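Local coordinates for Er-derived vesicles protein ERV41 (Saccharomyces cerevisiae, PDB 3ZLC) that takes part in COPII vesicle transport between the endoplasmic reticulum and the Golgi as a partner of ERV46, and is represented here by its lumenal domain, at residues R17-I22 with P124-S129; D165-I170 with V207-Y212; S194-L199 with E241-V246. All coordinates share one frame; numbering follows the deposited sequence.

Overall arrangement
The three contacts lie on the same all-beta lumenal domain, and each is partly buried. Contact 1 pairs two antiparallel strands of the six-stranded sheet. Contact 3 joins two parallel strands of the other sheet. Contact 2 lays a loop that follows strand 156-163 against the start of strand 209-219, which is the neighbour of strand 188-200 from contact 3. Contacts 1 and 3 combine backbone pairing and aliphatic packing with one polar residue at the end, Arg127 or Glu241. Contact 2 lacks strand pairing and depends on Asp165 and the Tyr167 ring. Arg127 links all three, since its guanidinium bonds to Asn210 of contact 2 and packs on Pro197 of contact 3.

Contact 1. Residues R17-I22 with P124-S129; sequences RDTVQI and PVNRVS
Antiparallel strand pairing in the six-stranded sheet joins Val20 to Val125, at the start of strand 19-28 and the end of strand 117-126. The two valines form a hydrogen-bonded pair. Val20 N reaches Val125 O at 3.0 Å, and Val125 N reaches Val20 O at 2.9 Å. Their side chains lie side by side on one face of the sheet, with Val20 CG1 3.8 Å from Val125 CG2. Ile22 meets the same methyl with its CD1 and crosses Val125 at about a right angle.

On the other face, Gln21 lies alongside Pro124. Its chain bends at chi2 (-76°), which brings the amide beside the proline, and OE1 comes to 3.2 Å from Pro124 CB. With an alanine here the amide would be gone, and that side of Pro124 would probably lose its cover.

Beyond the strands, Arg127 N gives a nearly straight bond of 2.7 Å to Asp18 O. Arg127 is the centre of an inverse gamma turn. Its side chain has CG anti to the backbone N (chi1 -165°) and runs extended past Arg17 O. Its NH1 ends beside Val20, 3.8 Å from CG2. A water bridges Arg127 NH1 and Thr19 O, while NH2 bonds to Asn210 OD1.

Strand 156-163 touches Ile22 through Phe161 and Phe163. Strand 233-240 packs Phe240 on Val20 and Arg127, and strand 35-41 meets Val125 through Val39.

Contact 2. Residues D165-I170 with V207-Y212; sequences DFYPYI and VDTNQY
Asp165 and Asp208 grip each other through two bonds. Asp165 N donates to Asp208 O at 2.7 Å. In return, Asp208 N reaches Asp165 OD2 at 2.8 Å, approaching from above the carboxylate plane. The two carboxylates are turned nearly square to each other, 86° apart.

Tyr167 makes the second half of the contact. Its ring takes Thr209 over one face, a CH-pi contact with CB 4.2 Å from the ring centroid. The methyl CG2 of Thr209 comes to 3.5 Å from CD1 of Tyr167. Asn210 O lies at the edge of the ring, in its plane, 3.1 Å from Tyr167 OH. One water links Tyr167 OH to Gln211 OE1. Another accepts from Asn210 N and lies 2.6 Å from Asp165 O.

Further out, Ile170 CB covers the opposite face of the Tyr167 ring, over its centre. A type I turn from Tyr167 to Ile170 brings it back there, closed by Ile170 N to Tyr167 O at 3.1 Å. Asn210 ND2 bonds to Asp208 OD1, and Asn210 OD1 receives Arg127 NH2. Thr209 OG1 bonds to Thr198 O on the adjacent strand.

Asp208 is the centre of an inverse gamma turn at the approach to strand 209-219. The contact is a turn-bearing loop laid against that strand, with the Tyr167 ring between Ile170 and the CB and methyl of Thr209.

Contact 3. Residues S194-L199 with E241-V246; sequences SVVPTL and EPLSIV
Backbone bonds join Pro197 and Leu199 to Ile245 in a parallel pairing. Ile245 N donates to Pro197 O at 3.2 Å, in the carbonyl plane. Leu199 N donates to Ile245 O at 2.9 Å. Ile245 thus bonds on both sides of Thr198, its partner in register. Earlier in the pair, Glu241 N meets Val195 O at 2.9 Å. Between these bonds Pro197 has no N-H to give, and its ring carbon CD lies 3.1 Å from Leu243 O.

The side-chain hydrogen bond is at Glu241. Ser194 OG donates at 2.7 Å to Glu241 OE2, which accepts through its anti lone pair. The Ser194 hydroxyl is anti to its own backbone nitrogen (chi1 -176°), which aims it at the carboxylate. A water donates to the same OE2 and to Ser194 O, so OE2 is held by two bonds. The other oxygen, OE1, lies 3.3 Å from Val196 CG2.

Apolar contact centres on Val196. Its CG1 meets Leu243 CD1 and, at 3.7 Å, Ile245 CD1. Thr198 and Ile245 lie side by side on one face, with CG2 of Thr198 3.8 Å from CB of Ile245. Leu199 and Val246 share the other face in a looser contact.

Strand 209-219 borders strand 188-200, and strand 8-12 borders strand 243-247. Strand 188-200 also pairs in parallel with strand 233-240, so it serves two successive strands, 233-240 and then 243-247, as a parallel neighbour within the mixed beta sheet of this lumenal domain.

Contact 1. Residues R17-I22 with P124-S129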
loop_
_atom_site.group_PDB
_atom_site.type_symbol
_atom_site.label_atom_id
_atom_site.label_comp_id
_atom_site.label_asym_id
_atom_site.label_seq_id
_atom_site.Cartn_x
_atom_site.Cartn_y
_atom_site.Cartn_z
ATOM N N ARG A 17 -12.370 -2.018 -18.415
ATOM C CA ARG A 17 -12.112 -3.384 -17.960
ATOM C C ARG A 17 -12.877 -3.644 -16.674
ATOM O O ARG A 17 -13.034 -2.734 -15.856
ATOM C CB ARG A 17 -10.619 -3.612 -17.726
ATOM C CG ARG A 17 -9.775 -3.596 -18.993
ATOM C CD ARG A 17 -8.303 -3.824 -18.678
ATOM N NE ARG A 17 -7.429 -3.232 -19.692
ATOM C CZ ARG A 17 -6.640 -3.929 -20.504
ATOM N NH1 ARG A 17 -6.600 -5.249 -20.418
ATOM N NH2 ARG A 17 -5.884 -3.309 -21.398
ATOM N N ASP A 18 -13.338 -4.881 -16.493
ATOM C CA ASP A 18 -14.125 -5.250 -15.313
ATOM C C ASP A 18 -13.263 -5.397 -14.065
ATOM O O ASP A 18 -13.718 -5.134 -12.942
ATOM C CB ASP A 18 -14.886 -6.560 -15.558
ATOM C CG ASP A 18 -15.898 -6.445 -16.681
ATOM O OD1 ASP A 18 -16.424 -5.330 -16.893
ATOM O OD2 ASP A 18 -16.165 -7.473 -17.353
ATOM N N THR A 19 -12.022 -5.834 -14.260
ATOM C CA THR A 19 -11.123 -6.093 -13.134
ATOM C C THR A 19 -9.775 -5.407 -13.328
ATOM O O THR A 19 -9.431 -4.992 -14.442
ATOM C CB THR A 19 -10.873 -7.604 -12.936
ATOM O OG1 THR A 19 -10.210 -8.120 -14.093
ATOM C CG2 THR A 19 -12.187 -8.356 -12.736
ATOM N N VAL A 20 -9.022 -5.296 -12.234
ATOM C CA VAL A 20 -7.665 -4.761 -12.264
ATOM C C VAL A 20 -6.853 -5.445 -11.170
ATOM O O VAL A 20 -7.410 -5.821 -10.131
ATOM C CB VAL A 20 -7.664 -3.225 -12.065
ATOM C CG1 VAL A 20 -8.164 -2.859 -10.654
ATOM C CG2 VAL A 20 -6.266 -2.637 -12.332
ATOM N N GLN A 21 -5.558 -5.655 -11.404
ATOM C CA GLN A 21 -4.670 -6.169 -10.350
ATOM C C GLN A 21 -4.148 -5.035 -9.480
ATOM O O GLN A 21 -3.674 -4.025 -9.998
ATOM C CB GLN A 21 -3.457 -6.895 -10.958
ATOM C CG GLN A 21 -3.825 -8.083 -11.827
ATOM C CD GLN A 21 -4.219 -9.282 -10.997
ATOM O OE1 GLN A 21 -5.193 -9.973 -11.291
ATOM N NE2 GLN A 21 -3.456 -9.536 -9.949
ATOM N N ILE A 22 -4.226 -5.199 -8.160
ATOM C CA ILE A 22 -3.526 -4.288 -7.259
ATOM C C ILE A 22 -2.231 -4.958 -6.840
ATOM O O ILE A 22 -2.244 -6.067 -6.283
ATOM C CB ILE A 22 -4.365 -3.937 -6.014
ATOM C CG1 ILE A 22 -5.651 -3.220 -6.435
ATOM C CG2 ILE A 22 -3.566 -3.040 -5.080
ATOM C CD1 ILE A 22 -6.544 -2.766 -5.254
ATOM N N PRO A 124 -6.356 -9.446 -7.717
ATOM C CA PRO A 124 -7.380 -9.036 -8.683
ATOM C C PRO A 124 -8.612 -8.508 -7.958
ATOM O O PRO A 124 -9.175 -9.194 -7.107
ATOM C CB PRO A 124 -7.719 -10.342 -9.422
ATOM C CG PRO A 124 -7.425 -11.421 -8.446
ATOM C CD PRO A 124 -6.263 -10.913 -7.594
ATOM N N VAL A 125 -9.017 -7.288 -8.276
ATOM C CA VAL A 125 -10.226 -6.738 -7.675
ATOM C C VAL A 125 -11.149 -6.240 -8.782
ATOM O O VAL A 125 -10.708 -5.999 -9.916
ATOM C CB VAL A 125 -9.904 -5.593 -6.675
ATOM C CG1 VAL A 125 -8.999 -6.079 -5.561
ATOM C CG2 VAL A 125 -9.252 -4.402 -7.399
ATOM N N ASN A 126 -12.429 -6.096 -8.473
ATOM C CA ASN A 126 -13.329 -5.485 -9.440
ATOM C C ASN A 126 -12.862 -4.057 -9.630
ATOM O O ASN A 126 -12.442 -3.414 -8.658
ATOM C CB ASN A 126 -14.774 -5.514 -8.937
ATOM C CG ASN A 126 -15.314 -6.922 -8.796
ATOM O OD1 ASN A 126 -15.132 -7.757 -9.681
ATOM N ND2 ASN A 126 -15.980 -7.193 -7.676
ATOM N N ARG A 127 -12.909 -3.562 -10.867
ATOM C CA ARG A 127 -12.459 -2.200 -11.158
ATOM C C ARG A 127 -13.598 -1.230 -10.844
ATOM O O ARG A 127 -14.197 -0.619 -11.747
ATOM C CB ARG A 127 -12.000 -2.080 -12.624
ATOM C CG ARG A 127 -11.181 -0.817 -12.942
ATOM C CD ARG A 127 -10.800 -0.697 -14.438
ATOM N NE ARG A 127 -10.230 0.630 -14.698
ATOM C CZ ARG A 127 -8.931 0.915 -14.666
ATOM N NH1 ARG A 127 -8.034 -0.044 -14.414
ATOM N NH2 ARG A 127 -8.526 2.159 -14.888
ATOM N N VAL A 128 -13.920 -1.131 -9.555
ATOM C CA VAL A 128 -14.941 -0.204 -9.058
ATOM C C VAL A 128 -14.401 0.426 -7.776
ATOM O O VAL A 128 -13.373 -0.005 -7.257
ATOM C CB VAL A 128 -16.292 -0.915 -8.752
ATOM C CG1 VAL A 128 -16.935 -1.451 -10.021
ATOM C CG2 VAL A 128 -16.092 -2.035 -7.736
ATOM N N SER A 129 -15.082 1.446 -7.266
ATOM C CA SER A 129 -14.666 2.059 -6.007
ATOM C C SER A 129 -14.559 0.995 -4.898
ATOM O O SER A 129 -15.496 0.243 -4.651
ATOM C CB SER A 129 -15.655 3.151 -5.595
ATOM O OG SER A 129 -15.244 3.744 -4.378
HETATM O O HOH W 1 -7.982 -2.799 -15.380
#

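Contact 2. Residues D165-I170 with V207-Y212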
loop_
_atom_site.group_PDB
_atom_site.type_symbol
_atom_site.label_atom_id
_atom_site.label_comp_id
_atom_site.label_asym_id
_atom_site.label_seq_id
_atom_site.Cartn_x
_atom_site.Cartn_y
_atom_site.Cartn_z
ATOM N N ASP A 165 -0.683 -3.594 -15.077
ATOM C CA ASP A 165 0.605 -4.129 -15.498
ATOM C C ASP A 165 1.726 -3.096 -15.305
ATOM O O ASP A 165 1.566 -1.923 -15.633
ATOM C CB ASP A 165 0.535 -4.504 -16.978
ATOM C CG ASP A 165 -0.434 -5.641 -17.243
ATOM O OD1 ASP A 165 -0.569 -6.512 -16.367
ATOM O OD2 ASP A 165 -1.069 -5.651 -18.316
ATOM N N PHE A 166 2.871 -3.528 -14.802
ATOM C CA PHE A 166 3.973 -2.587 -14.644
ATOM C C PHE A 166 4.436 -2.163 -16.040
ATOM O O PHE A 166 4.291 -2.915 -17.010
ATOM C CB PHE A 166 5.113 -3.197 -13.826
ATOM C CG PHE A 166 5.691 -2.250 -12.798
ATOM C CD1 PHE A 166 4.949 -1.881 -11.671
ATOM C CD2 PHE A 166 6.971 -1.722 -12.961
ATOM C CE1 PHE A 166 5.473 -0.999 -10.722
ATOM C CE2 PHE A 166 7.512 -0.854 -12.012
ATOM C CZ PHE A 166 6.755 -0.486 -10.891
ATOM N N TYR A 167 4.920 -0.932 -16.173
ATOM C CA TYR A 167 5.360 -0.462 -17.492
ATOM C C TYR A 167 6.557 0.461 -17.285
ATOM O O TYR A 167 6.754 0.956 -16.171
ATOM C CB TYR A 167 4.203 0.219 -18.246
ATOM C CG TYR A 167 3.558 1.363 -17.508
ATOM C CD1 TYR A 167 2.620 1.132 -16.507
ATOM C CD2 TYR A 167 3.867 2.681 -17.831
ATOM C CE1 TYR A 167 2.013 2.193 -15.828
ATOM C CE2 TYR A 167 3.272 3.742 -17.156
ATOM C CZ TYR A 167 2.343 3.487 -16.164
ATOM O OH TYR A 167 1.751 4.538 -15.497
ATOM N N PRO A 168 7.364 0.678 -18.338
ATOM C CA PRO A 168 8.657 1.349 -18.128
ATOM C C PRO A 168 8.536 2.803 -17.665
ATOM O O PRO A 168 9.474 3.333 -17.061
ATOM C CB PRO A 168 9.304 1.298 -19.516
ATOM C CG PRO A 168 8.687 0.101 -20.158
ATOM C CD PRO A 168 7.267 0.093 -19.691
ATOM N N TYR A 169 7.397 3.434 -17.931
ATOM C CA TYR A 169 7.222 4.860 -17.637
ATOM C C TYR A 169 6.568 5.089 -16.287
ATOM O O TYR A 169 6.328 6.240 -15.897
ATOM C CB TYR A 169 6.324 5.503 -18.697
ATOM C CG TYR A 169 6.544 4.970 -20.095
ATOM C CD1 TYR A 169 7.823 4.872 -20.631
ATOM C CD2 TYR A 169 5.469 4.553 -20.878
ATOM C CE1 TYR A 169 8.029 4.375 -21.931
ATOM C CE2 TYR A 169 5.666 4.060 -22.175
ATOM C CZ TYR A 169 6.947 3.973 -22.686
ATOM O OH TYR A 169 7.141 3.506 -23.973
ATOM N N ILE A 170 6.270 4.004 -15.582
ATOM C CA ILE A 170 5.458 4.082 -14.367
ATOM C C ILE A 170 6.113 4.946 -13.282
ATOM O O ILE A 170 7.334 4.989 -13.143
ATOM C CB ILE A 170 5.095 2.670 -13.833
ATOM C CG1 ILE A 170 3.878 2.715 -12.903
ATOM C CG2 ILE A 170 6.277 2.007 -13.164
ATOM C CD1 ILE A 170 3.294 1.303 -12.646
ATOM N N VAL A 207 -1.871 -4.004 -22.942
ATOM C CA VAL A 207 -1.259 -3.888 -21.621
ATOM C C VAL A 207 -2.127 -3.005 -20.729
ATOM O O VAL A 207 -2.539 -1.918 -21.130
ATOM C CB VAL A 207 0.211 -3.374 -21.703
ATOM C CG1 VAL A 207 0.267 -2.004 -22.323
ATOM C CG2 VAL A 207 0.865 -3.368 -20.338
ATOM N N ASP A 208 -2.413 -3.482 -19.519
ATOM C CA ASP A 208 -3.278 -2.769 -18.584
ATOM C C ASP A 208 -2.495 -1.702 -17.800
ATOM O O ASP A 208 -2.181 -1.886 -16.626
ATOM C CB ASP A 208 -3.944 -3.770 -17.622
ATOM C CG ASP A 208 -5.033 -3.136 -16.771
ATOM O OD1 ASP A 208 -5.378 -1.956 -17.007
ATOM O OD2 ASP A 208 -5.546 -3.814 -15.858
ATOM N N THR A 209 -2.203 -0.577 -18.452
ATOM C CA THR A 209 -1.426 0.501 -17.835
ATOM C C THR A 209 -2.308 1.528 -17.144
ATOM O O THR A 209 -3.310 1.985 -17.708
ATOM C CB THR A 209 -0.543 1.219 -18.876
ATOM O OG1 THR A 209 -1.331 1.544 -20.033
ATOM C CG2 THR A 209 0.601 0.315 -19.294
ATOM N N ASN A 210 -1.926 1.890 -15.923
ATOM C CA ASN A 210 -2.674 2.870 -15.133
ATOM C C ASN A 210 -1.701 3.716 -14.355
ATOM O O ASN A 210 -0.615 3.244 -13.973
ATOM C CB ASN A 210 -3.593 2.173 -14.117
ATOM C CG ASN A 210 -4.577 1.233 -14.767
ATOM O OD1 ASN A 210 -5.710 1.614 -15.060
ATOM N ND2 ASN A 210 -4.158 -0.005 -14.994
ATOM N N GLN A 211 -2.095 4.954 -14.095
ATOM C CA GLN A 211 -1.355 5.792 -13.165
ATOM C C GLN A 211 -2.341 6.362 -12.146
ATOM O O GLN A 211 -3.562 6.388 -12.388
ATOM C CB GLN A 211 -0.637 6.910 -13.938
ATOM C CG GLN A 211 -1.571 7.833 -14.756
ATOM C CD GLN A 211 -0.783 8.667 -15.747
ATOM O OE1 GLN A 211 -0.118 8.121 -16.632
ATOM N NE2 GLN A 211 -0.827 9.993 -15.590
ATOM N N TYR A 212 -1.841 6.788 -10.995
ATOM C CA TYR A 212 -2.747 7.343 -9.997
ATOM C C TYR A 212 -2.180 8.560 -9.302
ATOM O O TYR A 212 -0.947 8.779 -9.276
ATOM C CB TYR A 212 -3.191 6.282 -8.972
ATOM C CG TYR A 212 -2.101 5.736 -8.062
ATOM C CD1 TYR A 212 -1.274 4.699 -8.480
ATOM C CD2 TYR A 212 -1.948 6.220 -6.758
ATOM C CE1 TYR A 212 -0.291 4.165 -7.631
ATOM C CE2 TYR A 212 -0.970 5.699 -5.905
ATOM C CZ TYR A 212 -0.165 4.676 -6.338
ATOM O OH TYR A 212 0.805 4.186 -5.491
HETATM O O HOH W 2 0.006 -0.025 -14.654
HETATM O O HOH W 3 0.061 5.568 -17.048
#

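Contact 3. Residues S194-L199 with E241-V246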
loop_
_atom_site.group_PDB
_atom_site.type_symbol
_atom_site.label_atom_id
_atom_site.label_comp_id
_atom_site.label_asym_id
_atom_site.label_seq_id
_atom_site.Cartn_x
_atom_site.Cartn_y
_atom_site.Cartn_z
ATOM N N SER A 194 -6.644 7.858 -6.871
ATOM C CA SER A 194 -7.572 8.018 -7.992
ATOM C C SER A 194 -6.834 7.541 -9.233
ATOM O O SER A 194 -5.794 8.106 -9.614
ATOM C CB SER A 194 -7.994 9.478 -8.145
ATOM O OG SER A 194 -8.963 9.633 -9.184
ATOM N N VAL A 195 -7.376 6.504 -9.864
ATOM C CA VAL A 195 -6.652 5.719 -10.852
ATOM C C VAL A 195 -7.112 6.074 -12.266
ATOM O O VAL A 195 -8.314 6.104 -12.553
ATOM C CB VAL A 195 -6.861 4.201 -10.570
ATOM C CG1 VAL A 195 -6.029 3.335 -11.521
ATOM C CG2 VAL A 195 -6.476 3.880 -9.119
ATOM N N VAL A 196 -6.150 6.343 -13.144
ATOM C CA VAL A 196 -6.450 6.725 -14.522
ATOM C C VAL A 196 -5.863 5.687 -15.449
ATOM O O VAL A 196 -4.656 5.428 -15.382
ATOM C CB VAL A 196 -5.803 8.072 -14.864
ATOM C CG1 VAL A 196 -6.173 8.506 -16.296
ATOM C CG2 VAL A 196 -6.235 9.114 -13.880
ATOM N N PRO A 197 -6.707 5.065 -16.308
ATOM C CA PRO A 197 -6.157 4.097 -17.259
ATOM C C PRO A 197 -5.481 4.851 -18.395
ATOM O O PRO A 197 -5.954 5.915 -18.803
ATOM C CB PRO A 197 -7.405 3.368 -17.783
ATOM C CG PRO A 197 -8.502 4.427 -17.719
ATOM C CD PRO A 197 -8.175 5.205 -16.437
ATOM N N THR A 198 -4.379 4.319 -18.907
ATOM C CA THR A 198 -3.676 5.022 -19.977
ATOM C C THR A 198 -3.416 4.114 -21.172
ATOM O O THR A 198 -3.238 2.905 -21.029
ATOM C CB THR A 198 -2.348 5.582 -19.483
ATOM O OG1 THR A 198 -1.589 4.525 -18.873
ATOM C CG2 THR A 198 -2.586 6.694 -18.477
ATOM N N LEU A 199 -3.413 4.696 -22.357
ATOM C CA LEU A 199 -3.031 3.937 -23.532
ATOM C C LEU A 199 -1.746 4.536 -24.076
ATOM O O LEU A 199 -1.745 5.655 -24.593
ATOM C CB LEU A 199 -4.148 3.948 -24.587
ATOM C CG LEU A 199 -3.791 3.379 -25.975
ATOM C CD1 LEU A 199 -2.981 2.111 -25.856
ATOM C CD2 LEU A 199 -5.035 3.111 -26.811
ATOM N N GLU A 241 -11.115 6.648 -12.526
ATOM C CA GLU A 241 -11.656 7.781 -13.267
ATOM C C GLU A 241 -12.275 7.323 -14.575
ATOM O O GLU A 241 -11.755 6.397 -15.214
ATOM C CB GLU A 241 -10.541 8.794 -13.533
ATOM C CG GLU A 241 -9.870 9.265 -12.240
ATOM C CD GLU A 241 -8.976 10.461 -12.456
ATOM O OE1 GLU A 241 -8.946 10.948 -13.605
ATOM O OE2 GLU A 241 -8.316 10.923 -11.487
ATOM N N PRO A 242 -13.379 7.981 -14.984
ATOM C CA PRO A 242 -14.111 7.646 -16.208
ATOM C C PRO A 242 -13.475 8.225 -17.466
ATOM O O PRO A 242 -14.166 8.380 -18.476
ATOM C CB PRO A 242 -15.475 8.314 -15.985
ATOM C CG PRO A 242 -15.169 9.516 -15.143
ATOM C CD PRO A 242 -14.083 9.005 -14.187
ATOM N N LEU A 243 -12.189 8.553 -17.410
ATOM C CA LEU A 243 -11.482 9.008 -18.605
ATOM C C LEU A 243 -10.205 8.189 -18.788
ATOM O O LEU A 243 -9.847 7.398 -17.917
ATOM C CB LEU A 243 -11.180 10.511 -18.540
ATOM C CG LEU A 243 -10.557 11.134 -17.288
ATOM C CD1 LEU A 243 -9.087 10.797 -17.151
ATOM C CD2 LEU A 243 -10.746 12.652 -17.297
ATOM N N SER A 244 -9.549 8.372 -19.928
ATOM C CA SER A 244 -8.265 7.737 -20.205
ATOM C C SER A 244 -7.312 8.794 -20.721
ATOM O O SER A 244 -7.735 9.819 -21.271
ATOM C CB SER A 244 -8.421 6.655 -21.279
ATOM O OG SER A 244 -9.189 5.577 -20.793
ATOM N N ILE A 245 -6.024 8.550 -20.551
ATOM C CA ILE A 245 -5.039 9.402 -21.187
ATOM C C ILE A 245 -4.404 8.614 -22.323
ATOM O O ILE A 245 -3.855 7.523 -22.107
ATOM C CB ILE A 245 -3.964 9.838 -20.197
ATOM C CG1 ILE A 245 -4.583 10.645 -19.050
ATOM C CG2 ILE A 245 -2.889 10.642 -20.911
ATOM C CD1 ILE A 245 -3.647 10.789 -17.820
ATOM N N VAL A 246 -4.485 9.153 -23.536
ATOM C CA VAL A 246 -3.869 8.496 -24.677
ATOM C C VAL A 246 -2.513 9.128 -24.946
ATOM O O VAL A 246 -2.387 10.354 -25.038
ATOM C CB VAL A 246 -4.768 8.571 -25.930
ATOM C CG1 VAL A 246 -4.015 8.088 -27.170
ATOM C CG2 VAL A 246 -6.021 7.740 -25.717
HETATM O O HOH W 4 -5.721 10.748 -10.788
#